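Local coordinates for probable transcriptional regulator, ArsR family protein (Rhodococcus sp. RHA1, PDB 3F6O) that probably acts as a DNA-binding transcription factor of the winged helix-turn-helix ArsR type, working as a dimer of two identical subunits, at residues F54-Q66 / C72-A84. Sequence-based numbering, arbitrary orientation.
Sequences FLEDSGWIRTHKQ and CAIEKEPFTAVEA
Trp60 CG stands anti to its carbonyl carbon, beside the backbone N (chi1 -81°), which turns the six-membered ring toward Phe79, whose CG is likewise placed, where the wing hairpin of this winged helix-turn-helix fold runs into helix 77-94. The meeting is T-shaped: the edge of the six-membered ring of Trp60 is directed at the face of Phe79, planes at 86°, with Trp60 CZ3 3.4 Å from Phe79 CE1. Pro78 of helix 77-94 lays CB over one indole face, a CH-pi contact with Pro78 CB 3.4 Å from the centroid of the six-membered ring of Trp60. Val82 CG2 touches the rim at CZ2, while the indole NE1 gives its hydrogen bond to Ile11 O of helix 5-15. Trp93 of the second subunit also meets Phe79 edge-to-face, extending the aromatic cluster into the dimer. Gly59, at positive phi after helix 45-57, closes a Schellman motif. Beyond it, Trp60 O accepts from Glu75 N at 2.8 Å, and Arg62 and Ala73 exchange two backbone hydrogen bonds as an antiparallel pair. Thr63 CG2 packs on Cys72 SG at 3.5 Å. Glu75 bends at chi2, and its OE2 receives a weak, bent hydrogen bond within a salt bridge from Arg62 NE, 3.2 Å away.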
loop_
_atom_site.group_PDB
_atom_site.type_symbol
_atom_site.label_atom_id
_atom_site.label_comp_id
_atom_site.label_asym_id
_atom_site.label_seq_id
_atom_site.Cartn_x
_atom_site.Cartn_y
_atom_site.Cartn_z
ATOM N N PHE A 54 0.163 15.114 -1.667
ATOM C CA PHE A 54 0.626 13.760 -1.951
ATOM C C PHE A 54 -0.545 12.927 -2.471
ATOM O O PHE A 54 -0.400 12.187 -3.452
ATOM C CB PHE A 54 1.285 13.122 -0.714
ATOM C CG PHE A 54 2.099 11.905 -1.051
ATOM C CD1 PHE A 54 3.480 11.975 -1.112
ATOM C CD2 PHE A 54 1.483 10.704 -1.387
ATOM C CE1 PHE A 54 4.224 10.843 -1.459
ATOM C CE2 PHE A 54 2.230 9.576 -1.741
ATOM C CZ PHE A 54 3.573 9.651 -1.790
ATOM N N LEU A 55 -1.715 13.065 -1.823
ATOM C CA LEU A 55 -2.951 12.382 -2.263
ATOM C C LEU A 55 -3.344 12.760 -3.698
ATOM O O LEU A 55 -3.734 11.908 -4.507
ATOM C CB LEU A 55 -4.133 12.683 -1.297
ATOM C CG LEU A 55 -4.094 11.888 0.035
ATOM C CD1 LEU A 55 -5.289 12.257 0.960
ATOM C CD2 LEU A 55 -4.057 10.358 -0.243
ATOM N N GLU A 56 -3.216 14.036 -4.027
ATOM C CA GLU A 56 -3.569 14.467 -5.372
ATOM C C GLU A 56 -2.534 13.957 -6.392
ATOM O O GLU A 56 -2.905 13.398 -7.418
ATOM C CB GLU A 56 -3.770 15.987 -5.470
ATOM C CG GLU A 56 -4.466 16.338 -6.832
ATOM C CD GLU A 56 -5.095 17.735 -6.911
ATOM O OE1 GLU A 56 -4.751 18.620 -6.077
ATOM O OE2 GLU A 56 -5.935 17.931 -7.849
ATOM N N ASP A 57 -1.258 14.118 -6.080
ATOM C CA ASP A 57 -0.194 13.699 -6.995
ATOM C C ASP A 57 -0.224 12.212 -7.279
ATOM O O ASP A 57 0.038 11.799 -8.390
ATOM C CB ASP A 57 1.186 14.102 -6.472
ATOM C CG ASP A 57 1.428 15.592 -6.581
ATOM O OD1 ASP A 57 0.731 16.276 -7.363
ATOM O OD2 ASP A 57 2.321 16.081 -5.866
ATOM N N SER A 58 -0.539 11.405 -6.265
ATOM C CA SER A 58 -0.639 9.967 -6.451
ATOM C C SER A 58 -1.985 9.493 -7.058
ATOM O O SER A 58 -2.172 8.288 -7.308
ATOM C CB SER A 58 -0.328 9.252 -5.127
ATOM O OG SER A 58 -1.230 9.660 -4.110
ATOM N N GLY A 59 -2.910 10.415 -7.315
ATOM C CA GLY A 59 -4.177 10.085 -8.007
ATOM C C GLY A 59 -5.355 9.692 -7.117
ATOM O O GLY A 59 -6.418 9.353 -7.621
ATOM N N TRP A 60 -5.164 9.713 -5.789
ATOM C CA TRP A 60 -6.226 9.298 -4.834
ATOM C C TRP A 60 -7.361 10.325 -4.714
ATOM O O TRP A 60 -8.495 9.955 -4.414
ATOM C CB TRP A 60 -5.629 9.034 -3.426
ATOM C CG TRP A 60 -4.997 7.687 -3.301
ATOM C CD1 TRP A 60 -3.670 7.400 -3.328
ATOM C CD2 TRP A 60 -5.681 6.432 -3.182
ATOM N NE1 TRP A 60 -3.478 6.026 -3.198
ATOM C CE2 TRP A 60 -4.703 5.421 -3.120
ATOM C CE3 TRP A 60 -7.037 6.069 -3.105
ATOM C CZ2 TRP A 60 -5.031 4.064 -2.972
ATOM C CZ3 TRP A 60 -7.352 4.721 -2.952
ATOM C CH2 TRP A 60 -6.360 3.744 -2.916
ATOM N N ILE A 61 -7.052 11.610 -4.892
ATOM C CA ILE A 61 -8.066 12.669 -4.807
ATOM C C ILE A 61 -7.884 13.676 -5.945
ATOM O O ILE A 61 -6.819 13.727 -6.565
ATOM C CB ILE A 61 -8.093 13.443 -3.427
ATOM C CG1 ILE A 61 -6.884 14.398 -3.320
ATOM C CG2 ILE A 61 -8.214 12.453 -2.237
ATOM C CD1 ILE A 61 -6.779 15.244 -2.025
ATOM N N ARG A 62 -8.932 14.473 -6.185
ATOM C CA ARG A 62 -8.840 15.671 -6.998
ATOM C C ARG A 62 -9.245 16.841 -6.142
ATOM O O ARG A 62 -10.170 16.737 -5.328
ATOM C CB ARG A 62 -9.851 15.634 -8.136
ATOM C CG ARG A 62 -9.565 14.680 -9.247
ATOM C CD ARG A 62 -10.401 15.122 -10.436
ATOM N NE ARG A 62 -10.559 14.059 -11.413
ATOM C CZ ARG A 62 -10.775 14.264 -12.710
ATOM N NH1 ARG A 62 -10.898 13.214 -13.522
ATOM N NH2 ARG A 62 -10.853 15.508 -13.194
ATOM N N THR A 63 -8.563 17.967 -6.335
ATOM C CA THR A 63 -8.900 19.177 -5.622
ATOM C C THR A 63 -9.049 20.324 -6.599
ATOM O O THR A 63 -8.510 20.286 -7.719
ATOM C CB THR A 63 -7.888 19.564 -4.537
ATOM O OG1 THR A 63 -6.694 20.082 -5.132
ATOM C CG2 THR A 63 -7.545 18.359 -3.622
ATOM N N HIS A 64 -9.762 21.342 -6.143
ATOM C CA HIS A 64 -9.978 22.558 -6.912
ATOM C C HIS A 64 -10.042 23.759 -5.989
ATOM O O HIS A 64 -10.773 23.757 -4.997
ATOM C CB HIS A 64 -11.225 22.465 -7.793
ATOM C CG HIS A 64 -11.522 23.744 -8.518
ATOM N ND1 HIS A 64 -10.853 24.123 -9.660
ATOM C CD2 HIS A 64 -12.374 24.755 -8.228
ATOM C CE1 HIS A 64 -11.297 25.302 -10.060
ATOM N NE2 HIS A 64 -12.226 25.702 -9.213
ATOM N N LYS A 65 -9.234 24.771 -6.307
ATOM C CA LYS A 65 -9.207 25.998 -5.522
ATOM C C LYS A 65 -10.001 27.101 -6.202
ATOM O O LYS A 65 -9.839 27.362 -7.403
ATOM C CB LYS A 65 -7.769 26.469 -5.287
ATOM C CG LYS A 65 -7.643 27.726 -4.418
ATOM C CD LYS A 65 -6.281 28.424 -4.580
ATOM C CE LYS A 65 -6.096 28.998 -5.985
ATOM N NZ LYS A 65 -7.101 30.082 -6.291
ATOM N N GLN A 66 -10.858 27.739 -5.424
ATOM C CA GLN A 66 -11.569 28.930 -5.872
ATOM C C GLN A 66 -11.542 29.912 -4.720
ATOM O O GLN A 66 -12.186 29.692 -3.688
ATOM C CB GLN A 66 -13.010 28.590 -6.256
ATOM C CG GLN A 66 -13.889 29.806 -6.516
ATOM C CD GLN A 66 -13.780 30.351 -7.935
ATOM O OE1 GLN A 66 -12.690 30.697 -8.396
ATOM N NE2 GLN A 66 -14.925 30.455 -8.626
ATOM N N CYS A 72 -12.237 19.111 -2.294
ATOM C CA CYS A 72 -11.567 17.825 -2.508
ATOM C C CYS A 72 -12.588 16.735 -2.755
ATOM O O CYS A 72 -13.682 16.694 -2.122
ATOM C CB CYS A 72 -10.721 17.427 -1.285
ATOM S SG CYS A 72 -9.541 18.687 -0.749
ATOM N N ALA A 73 -12.244 15.827 -3.659
ATOM C CA ALA A 73 -13.071 14.646 -3.862
ATOM C C ALA A 73 -12.202 13.425 -4.134
ATOM O O ALA A 73 -11.150 13.526 -4.768
ATOM C CB ALA A 73 -14.037 14.855 -5.031
ATOM N N ILE A 74 -12.688 12.271 -3.704
ATOM C CA ILE A 74 -11.968 11.026 -3.871
ATOM C C ILE A 74 -12.028 10.575 -5.326
ATOM O O ILE A 74 -12.987 10.901 -6.063
ATOM C CB ILE A 74 -12.483 9.932 -2.866
ATOM C CG1 ILE A 74 -11.392 8.891 -2.599
ATOM C CG2 ILE A 74 -13.853 9.355 -3.304
ATOM C CD1 ILE A 74 -11.743 7.900 -1.495
ATOM N N GLU A 75 -10.977 9.874 -5.746
ATOM C CA GLU A 75 -10.913 9.252 -7.049
ATOM C C GLU A 75 -10.988 7.755 -6.871
ATOM O O GLU A 75 -10.498 7.226 -5.882
ATOM C CB GLU A 75 -9.594 9.603 -7.720
ATOM C CG GLU A 75 -9.563 10.986 -8.303
ATOM C CD GLU A 75 -10.548 11.112 -9.462
ATOM O OE1 GLU A 75 -10.314 10.469 -10.491
ATOM O OE2 GLU A 75 -11.564 11.817 -9.332
ATOM N N LYS A 76 -11.553 7.060 -7.852
ATOM C CA LYS A 76 -11.736 5.625 -7.699
ATOM C C LYS A 76 -10.623 4.803 -8.334
ATOM O O LYS A 76 -10.399 3.687 -7.923
ATOM C CB LYS A 76 -13.085 5.167 -8.253
ATOM C CG LYS A 76 -14.294 5.531 -7.402
ATOM C CD LYS A 76 -13.952 5.755 -5.927
ATOM C CE LYS A 76 -15.167 6.202 -5.145
ATOM N NZ LYS A 76 -14.752 6.303 -3.722
ATOM N N GLU A 77 -9.906 5.359 -9.306
ATOM C CA GLU A 77 -8.890 4.576 -10.028
ATOM C C GLU A 77 -7.846 3.885 -9.133
ATOM O O GLU A 77 -7.592 2.675 -9.313
ATOM C CB GLU A 77 -8.194 5.406 -11.106
ATOM C CG GLU A 77 -9.064 5.683 -12.339
ATOM C CD GLU A 77 -10.300 6.541 -12.030
ATOM O OE1 GLU A 77 -10.197 7.557 -11.255
ATOM O OE2 GLU A 77 -11.383 6.161 -12.562
ATOM N N PRO A 78 -7.247 4.624 -8.166
ATOM C CA PRO A 78 -6.266 3.908 -7.330
ATOM C C PRO A 78 -6.850 2.708 -6.564
ATOM O O PRO A 78 -6.139 1.738 -6.320
ATOM C CB PRO A 78 -5.738 5.004 -6.392
ATOM C CG PRO A 78 -5.950 6.305 -7.194
ATOM C CD PRO A 78 -7.318 6.056 -7.806
ATOM N N PHE A 79 -8.122 2.776 -6.172
ATOM C CA PHE A 79 -8.787 1.614 -5.547
ATOM C C PHE A 79 -8.741 0.401 -6.461
ATOM O O PHE A 79 -8.458 -0.723 -6.031
ATOM C CB PHE A 79 -10.245 1.950 -5.189
ATOM C CG PHE A 79 -10.386 2.815 -3.973
ATOM C CD1 PHE A 79 -10.592 4.181 -4.101
ATOM C CD2 PHE A 79 -10.336 2.263 -2.695
ATOM C CE1 PHE A 79 -10.739 4.985 -2.994
ATOM C CE2 PHE A 79 -10.471 3.055 -1.567
ATOM C CZ PHE A 79 -10.682 4.418 -1.698
ATOM N N THR A 80 -9.005 0.654 -7.736
ATOM C CA THR A 80 -9.011 -0.357 -8.757
ATOM C C THR A 80 -7.629 -0.938 -8.919
ATOM O O THR A 80 -7.479 -2.170 -8.985
ATOM C CB THR A 80 -9.588 0.236 -10.070
ATOM O OG1 THR A 80 -10.981 0.514 -9.852
ATOM C CG2 THR A 80 -9.419 -0.730 -11.260
ATOM N N ALA A 81 -6.615 -0.071 -8.934
ATOM C CA ALA A 81 -5.221 -0.526 -9.054
ATOM C C ALA A 81 -4.800 -1.469 -7.911
ATOM O O ALA A 81 -4.181 -2.535 -8.150
ATOM C CB ALA A 81 -4.275 0.678 -9.146
ATOM N N VAL A 82 -5.122 -1.070 -6.677
ATOM C CA VAL A 82 -4.796 -1.848 -5.465
ATOM C C VAL A 82 -5.506 -3.222 -5.514
ATOM O O VAL A 82 -4.879 -4.299 -5.350
ATOM C CB VAL A 82 -5.170 -1.077 -4.146
ATOM C CG1 VAL A 82 -4.986 -1.988 -2.912
ATOM C CG2 VAL A 82 -4.345 0.195 -3.978
ATOM N N GLU A 83 -6.813 -3.175 -5.763
ATOM C CA GLU A 83 -7.603 -4.387 -5.987
ATOM C C GLU A 83 -6.975 -5.324 -7.018
ATOM O O GLU A 83 -6.836 -6.532 -6.762
ATOM C CB GLU A 83 -9.026 -4.017 -6.405
ATOM C CG GLU A 83 -9.960 -3.925 -5.250
ATOM C CD GLU A 83 -11.421 -3.889 -5.703
ATOM N N ALA A 84 -6.579 -4.760 -8.158
ATOM C CA ALA A 84 -5.954 -5.502 -9.251
ATOM C C ALA A 84 -4.643 -6.189 -8.826
ATOM O O ALA A 84 -4.423 -7.364 -9.142
ATOM C CB ALA A 84 -5.695 -4.566 -10.438
#